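Long-range contact in polyketide biosynthesis 3-hydroxy-3-methylglutaryl-ACP synthase PksG (Bacillus subtilis, PDB 4YXT), which catalyses the aldol condensation of an acetyl group carried on an acyl-carrier protein with a beta-ketothioester polyketide intermediate during synthesis of the antibiotic bacillaene: residues 240-249 against 280-288. The protein carries 1 engineered substitution. Residues are numbered along the deposited sequence; the frame is centred on the assembly and turned at random.
Sequences YQDTFQYLAY and FLTRVKPGL
Thr282 meets Tyr246 through its backbone, its carbonyl O lying 3.3 Å from ring atom CE1; the Thr282 hydroxyl turns back to Thr278 of its own helix. Arg283, near the end of helix 273-283, makes the main connection. Its long side chain passes Gln245 O, bends at chi3 (-59°) and brings the guanidinium to the turn leading into strand 246-249. There NH1 donates to two backbone carbonyls, Tyr240 O at 2.9 Å and Phe244 O at 2.8 Å. Both acceptors lie almost in the guanidinium plane; Tyr240 O receives its bond on a lone pair, whereas the donor is tilted 26° from the carbonyl plane of Phe244. A planar, multidentate cation suits this buried place, since one nitrogen can satisfy two carbonyls of the turn. Leu247 CD1 lies over one face of the Arg283 guanidinium, offset toward its rim and 3.5 Å from NH2, and NE forms a salt bridge with Asp279, one helical turn earlier, which probably offsets part of the buried positive charge. The backbone adds a further link: Leu247 N donates to Arg283 O at 2.8 Å. Within this chain, strand 246-249 is at the edge of a mixed sheet of the thiolase-like fold, pairing on one side with strand 319-327, so the helix end takes up an N-H on its other side. Val284, where the chain leaves helical geometry, sets CG1 4.0 Å from Tyr249 CE2, a compact branched residue against a ring. That tyrosine's OH shares a hydrogen bond with Tyr240 OH, and its side chain lies near His250, probably the proton donor/acceptor of the active site. Pro286, stiff and apolar, crosses Tyr246 at about a right angle, with CG 4.1 Å from CE1, while the phenol OH of Tyr246 reaches on to the backbone N of Arg314.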
ATOM      1  N   TYR A 240      28.419  -9.049 -10.890  1.00 26.50           N
ATOM      2  CA  TYR A 240      28.045  -9.232  -9.508  1.00 27.39           C
ATOM      3  C   TYR A 240      29.249  -9.046  -8.538  1.00 29.86           C
ATOM      4  O   TYR A 240      29.072  -8.662  -7.395  1.00 25.45           O
ATOM      5  CB  TYR A 240      27.464 -10.614  -9.339  1.00 27.49           C
ATOM      6  CG  TYR A 240      26.647 -10.811  -8.101  1.00 29.13           C
ATOM      7  CD1 TYR A 240      25.361 -10.270  -7.988  1.00 32.46           C
ATOM      8  CD2 TYR A 240      27.115 -11.552  -7.054  1.00 30.54           C
ATOM      9  CE1 TYR A 240      24.571 -10.487  -6.847  1.00 29.30           C
ATOM     10  CE2 TYR A 240      26.337 -11.760  -5.910  1.00 30.84           C
ATOM     11  CZ  TYR A 240      25.079 -11.221  -5.802  1.00 29.41           C
ATOM     12  OH  TYR A 240      24.343 -11.466  -4.624  1.00 30.40           O
ATOM     13  N   GLN A 241      30.461  -9.322  -9.011  1.00 30.91           N
ATOM     14  CA  GLN A 241      31.664  -9.062  -8.215  1.00 34.16           C
ATOM     15  C   GLN A 241      32.157  -7.642  -8.341  1.00 30.43           C
ATOM     16  O   GLN A 241      32.416  -7.007  -7.334  1.00 32.81           O
ATOM     17  CB  GLN A 241      32.824  -9.994  -8.599  1.00 40.13           C
ATOM     18  CG  GLN A 241      32.708 -11.443  -8.144  1.00 41.29           C
ATOM     19  CD  GLN A 241      34.043 -12.164  -8.260  1.00 47.76           C
ATOM     20  OE1 GLN A 241      34.274 -12.959  -9.186  1.00 46.79           O
ATOM     21  NE2 GLN A 241      34.952 -11.850  -7.339  1.00 50.73           N
ATOM     22  N   ASP A 242      32.301  -7.150  -9.559  1.00 30.30           N
ATOM     23  CA  ASP A 242      33.044  -5.905  -9.821  1.00 31.73           C
ATOM     24  C   ASP A 242      32.270  -4.624  -9.539  1.00 30.50           C
ATOM     25  O   ASP A 242      32.837  -3.676  -9.002  1.00 30.96           O
ATOM     26  CB  ASP A 242      33.547  -5.847 -11.277  1.00 32.89           C
ATOM     27  CG  ASP A 242      34.456  -7.012 -11.661  1.00 38.74           C
ATOM     28  OD1 ASP A 242      35.074  -7.666 -10.772  1.00 45.34           O
ATOM     29  OD2 ASP A 242      34.559  -7.277 -12.889  1.00 40.62           O
ATOM     30  N   THR A 243      30.974  -4.611  -9.874  1.00 30.45           N
ATOM     31  CA  THR A 243      30.138  -3.394  -9.851  1.00 27.88           C
ATOM     32  C   THR A 243      29.812  -2.855  -8.464  1.00 27.22           C
ATOM     33  O   THR A 243      29.605  -1.631  -8.270  1.00 26.54           O
ATOM     34  CB  THR A 243      28.803  -3.680 -10.585  1.00 27.67           C
ATOM     35  OG1 THR A 243      29.097  -4.307 -11.836  1.00 29.74           O
ATOM     36  CG2 THR A 243      27.996  -2.427 -10.835  1.00 26.52           C
ATOM     37  N   PHE A 244      29.753  -3.773  -7.506  1.00 24.73           N
ATOM     38  CA  PHE A 244      29.236  -3.510  -6.179  1.00 24.70           C
ATOM     39  C   PHE A 244      30.337  -3.746  -5.153  1.00 23.51           C
ATOM     40  O   PHE A 244      30.883  -4.839  -5.088  1.00 24.92           O
ATOM     41  CB  PHE A 244      28.035  -4.440  -5.884  1.00 25.02           C
ATOM     42  CG  PHE A 244      27.062  -4.544  -7.038  1.00 26.12           C
ATOM     43  CD1 PHE A 244      26.188  -3.493  -7.324  1.00 23.71           C
ATOM     44  CD2 PHE A 244      27.072  -5.646  -7.858  1.00 23.41           C
ATOM     45  CE1 PHE A 244      25.340  -3.553  -8.387  1.00 23.59           C
ATOM     46  CE2 PHE A 244      26.216  -5.723  -8.923  1.00 24.36           C
ATOM     47  CZ  PHE A 244      25.343  -4.677  -9.193  1.00 25.91           C
ATOM     48  N   GLN A 245      30.628  -2.727  -4.356  1.00 23.28           N
ATOM     49  CA  GLN A 245      31.611  -2.851  -3.279  1.00 24.21           C
ATOM     50  C   GLN A 245      30.993  -3.472  -2.039  1.00 23.85           C
ATOM     51  O   GLN A 245      31.716  -4.038  -1.256  1.00 24.24           O
ATOM     52  CB  GLN A 245      32.182  -1.508  -2.934  1.00 25.17           C
ATOM     53  CG  GLN A 245      33.157  -0.992  -4.012  1.00 28.58           C
ATOM     54  CD  GLN A 245      32.478  -0.448  -5.247  1.00 34.09           C
ATOM     55  OE1 GLN A 245      31.525   0.346  -5.159  1.00 35.33           O
ATOM     56  NE2 GLN A 245      33.001  -0.828  -6.426  1.00 37.73           N
ATOM     57  N   TYR A 246      29.679  -3.334  -1.835  1.00 21.20           N
ATOM     58  CA  TYR A 246      28.968  -4.050  -0.736  1.00 19.41           C
ATOM     59  C   TYR A 246      27.666  -4.576  -1.271  1.00 20.08           C
ATOM     60  O   TYR A 246      27.197  -4.127  -2.339  1.00 19.76           O
ATOM     61  CB  TYR A 246      28.681  -3.112   0.404  1.00 20.11           C
ATOM     62  CG  TYR A 246      29.924  -2.537   1.068  1.00 23.64           C
ATOM     63  CD1 TYR A 246      30.612  -3.274   2.036  1.00 21.57           C
ATOM     64  CD2 TYR A 246      30.428  -1.275   0.701  1.00 24.34           C
ATOM     65  CE1 TYR A 246      31.734  -2.781   2.657  1.00 24.64           C
ATOM     66  CE2 TYR A 246      31.552  -0.768   1.322  1.00 26.42           C
ATOM     67  CZ  TYR A 246      32.205  -1.540   2.292  1.00 27.08           C
ATOM     68  OH  TYR A 246      33.294  -1.093   2.934  1.00 28.28           O
ATOM     69  N   LEU A 247      27.042  -5.487  -0.509  1.00 20.57           N
ATOM     70  CA  LEU A 247      25.806  -6.069  -0.912  1.00 21.79           C
ATOM     71  C   LEU A 247      24.963  -6.076   0.302  1.00 22.28           C
ATOM     72  O   LEU A 247      25.441  -6.367   1.416  1.00 22.29           O
ATOM     73  CB  LEU A 247      25.992  -7.508  -1.472  1.00 23.19           C
ATOM     74  CG  LEU A 247      26.628  -7.601  -2.866  1.00 23.45           C
ATOM     75  CD1 LEU A 247      27.087  -9.034  -3.147  1.00 25.55           C
ATOM     76  CD2 LEU A 247      25.615  -7.223  -3.930  1.00 24.44           C
ATOM     77  N   ALA A 248      23.691  -5.735   0.117  1.00 20.05           N
ATOM     78  CA  ALA A 248      22.797  -5.793   1.237  1.00 20.26           C
ATOM     79  C   ALA A 248      21.668  -6.640   0.832  1.00 20.89           C
ATOM     80  O   ALA A 248      21.215  -6.578  -0.312  1.00 20.97           O
ATOM     81  CB  ALA A 248      22.313  -4.395   1.603  1.00 21.03           C
ATOM     82  N   TYR A 249      21.168  -7.454   1.745  1.00 21.68           N
ATOM     83  CA  TYR A 249      20.086  -8.319   1.361  1.00 22.07           C
ATOM     84  C   TYR A 249      18.964  -8.241   2.422  1.00 24.08           C
ATOM     85  O   TYR A 249      19.229  -7.892   3.601  1.00 21.19           O
ATOM     86  CB  TYR A 249      20.518  -9.769   1.333  1.00 22.47           C
ATOM     87  CG  TYR A 249      21.634 -10.151   0.480  1.00 24.72           C
ATOM     88  CD1 TYR A 249      21.420 -10.880  -0.712  1.00 25.70           C
ATOM     89  CD2 TYR A 249      22.930  -9.859   0.855  1.00 26.43           C
ATOM     90  CE1 TYR A 249      22.473 -11.307  -1.488  1.00 26.50           C
ATOM     91  CE2 TYR A 249      24.010 -10.261   0.073  1.00 29.07           C
ATOM     92  CZ  TYR A 249      23.782 -10.997  -1.088  1.00 28.51           C
ATOM     93  OH  TYR A 249      24.875 -11.396  -1.822  1.00 30.03           O
ATOM     94  N   PHE A 280      32.445 -12.652   1.225  1.00 23.09           N
ATOM     95  CA  PHE A 280      31.464 -12.502   2.287  1.00 24.34           C
ATOM     96  C   PHE A 280      31.891 -11.458   3.347  1.00 27.24           C
ATOM     97  O   PHE A 280      31.067 -10.638   3.801  1.00 21.78           O
ATOM     98  CB  PHE A 280      31.188 -13.836   2.937  1.00 24.38           C
ATOM     99  CG  PHE A 280      30.229 -13.765   4.115  1.00 26.71           C
ATOM    100  CD1 PHE A 280      28.853 -13.720   3.928  1.00 27.78           C
ATOM    101  CD2 PHE A 280      30.715 -13.734   5.415  1.00 27.31           C
ATOM    102  CE1 PHE A 280      27.979 -13.672   5.031  1.00 28.83           C
ATOM    103  CE2 PHE A 280      29.854 -13.668   6.511  1.00 28.58           C
ATOM    104  CZ  PHE A 280      28.481 -13.650   6.320  1.00 27.60           C
ATOM    105  N   LEU A 281      33.168 -11.524   3.739  1.00 26.58           N
ATOM    106  CA  LEU A 281      33.716 -10.732   4.823  1.00 27.59           C
ATOM    107  C   LEU A 281      33.833  -9.301   4.440  1.00 26.66           C
ATOM    108  O   LEU A 281      33.488  -8.460   5.193  1.00 26.11           O
ATOM    109  CB  LEU A 281      35.135 -11.172   5.139  1.00 31.06           C
ATOM    110  CG  LEU A 281      35.334 -12.423   5.932  1.00 34.85           C
ATOM    111  CD1 LEU A 281      36.836 -12.557   6.156  1.00 37.19           C
ATOM    112  CD2 LEU A 281      34.544 -12.343   7.224  1.00 41.05           C
ATOM    113  N   THR A 282      34.359  -9.042   3.241  1.00 28.96           N
ATOM    114  CA  THR A 282      34.427  -7.699   2.700  1.00 28.46           C
ATOM    115  C   THR A 282      33.040  -7.039   2.463  1.00 28.04           C
ATOM    116  O   THR A 282      32.779  -5.948   2.953  1.00 27.26           O
ATOM    117  CB  THR A 282      35.169  -7.762   1.381  1.00 28.60           C
ATOM    118  OG1 THR A 282      36.435  -8.350   1.627  1.00 30.55           O
ATOM    119  CG2 THR A 282      35.389  -6.411   0.818  1.00 31.82           C
ATOM    120  N   ARG A 283      32.155  -7.724   1.740  1.00 24.52           N
ATOM    121  CA  ARG A 283      31.031  -7.069   1.114  1.00 22.61           C
ATOM    122  C   ARG A 283      29.715  -7.259   1.757  1.00 22.47           C
ATOM    123  O   ARG A 283      28.772  -6.570   1.411  1.00 21.42           O
ATOM    124  CB  ARG A 283      30.899  -7.592  -0.300  1.00 24.02           C
ATOM    125  CG  ARG A 283      32.042  -7.168  -1.170  1.00 23.96           C
ATOM    126  CD  ARG A 283      31.582  -7.149  -2.594  1.00 26.60           C
ATOM    127  NE  ARG A 283      31.110  -8.439  -3.050  1.00 24.63           N
ATOM    128  CZ  ARG A 283      30.539  -8.624  -4.228  1.00 26.42           C
ATOM    129  NH1 ARG A 283      30.338  -7.592  -5.073  1.00 27.14           N
ATOM    130  NH2 ARG A 283      30.194  -9.840  -4.574  1.00 24.67           N
ATOM    131  N   VAL A 284      29.615  -8.244   2.641  1.00 22.42           N
ATOM    132  CA  VAL A 284      28.336  -8.704   3.125  1.00 22.64           C
ATOM    133  C   VAL A 284      28.206  -8.624   4.632  1.00 21.92           C
ATOM    134  O   VAL A 284      27.178  -8.139   5.176  1.00 19.26           O
ATOM    135  CB  VAL A 284      28.101 -10.149   2.675  1.00 23.76           C
ATOM    136  CG1 VAL A 284      26.717 -10.620   3.059  1.00 24.51           C
ATOM    137  CG2 VAL A 284      28.317 -10.275   1.169  1.00 26.08           C
ATOM    138  N   LYS A 285      29.245  -9.069   5.319  1.00 22.64           N
ATOM    139  CA  LYS A 285      29.239  -9.095   6.772  1.00 26.38           C
ATOM    140  C   LYS A 285      29.013  -7.709   7.390  1.00 23.30           C
ATOM    141  O   LYS A 285      28.341  -7.627   8.364  1.00 23.11           O
ATOM    142  CB  LYS A 285      30.529  -9.727   7.321  1.00 30.03           C
ATOM    143  CG  LYS A 285      30.750  -9.505   8.810  1.00 32.80           C
ATOM    144  CD  LYS A 285      31.860 -10.392   9.358  1.00 37.61           C
ATOM    145  CE  LYS A 285      31.790 -10.535  10.892  1.00 37.82           C
ATOM    146  NZ  LYS A 285      32.202  -9.268  11.577  1.00 40.21           N
ATOM    147  N   PRO A 286      29.564  -6.622   6.834  1.00 24.02           N
ATOM    148  CA  PRO A 286      29.141  -5.341   7.471  1.00 26.92           C
ATOM    149  C   PRO A 286      27.575  -5.131   7.611  1.00 29.06           C
ATOM    150  O   PRO A 286      27.057  -4.719   8.695  1.00 29.65           O
ATOM    151  CB  PRO A 286      29.786  -4.295   6.570  1.00 26.78           C
ATOM    152  CG  PRO A 286      31.042  -4.997   6.066  1.00 25.01           C
ATOM    153  CD  PRO A 286      30.614  -6.413   5.835  1.00 24.37           C
ATOM    154  N   GLY A 287      26.845  -5.495   6.558  1.00 27.13           N
ATOM    155  CA  GLY A 287      25.399  -5.331   6.537  1.00 25.34           C
ATOM    156  C   GLY A 287      24.648  -6.149   7.554  1.00 26.63           C
ATOM    157  O   GLY A 287      23.563  -5.760   7.922  1.00 22.73           O
ATOM    158  N   LEU A 288      25.242  -7.245   8.059  1.00 28.29           N
ATOM    159  CA  LEU A 288      24.535  -8.154   8.984  1.00 30.76           C
ATOM    160  C   LEU A 288      24.622  -7.747  10.439  1.00 28.98           C
ATOM    161  O   LEU A 288      23.888  -8.278  11.263  1.00 28.36           O
ATOM    162  CB  LEU A 288      25.074  -9.599   8.869  1.00 35.88           C
ATOM    163  CG  LEU A 288      24.655 -10.449   7.666  1.00 40.38           C
ATOM    164  CD1 LEU A 288      25.185  -9.827   6.388  1.00 46.17           C
ATOM    165  CD2 LEU A 288      25.214 -11.848   7.794  1.00 41.49           C
TER
HETATM  166  O   HOH W   1      25.230  -7.152   3.888  1.00 24.78           O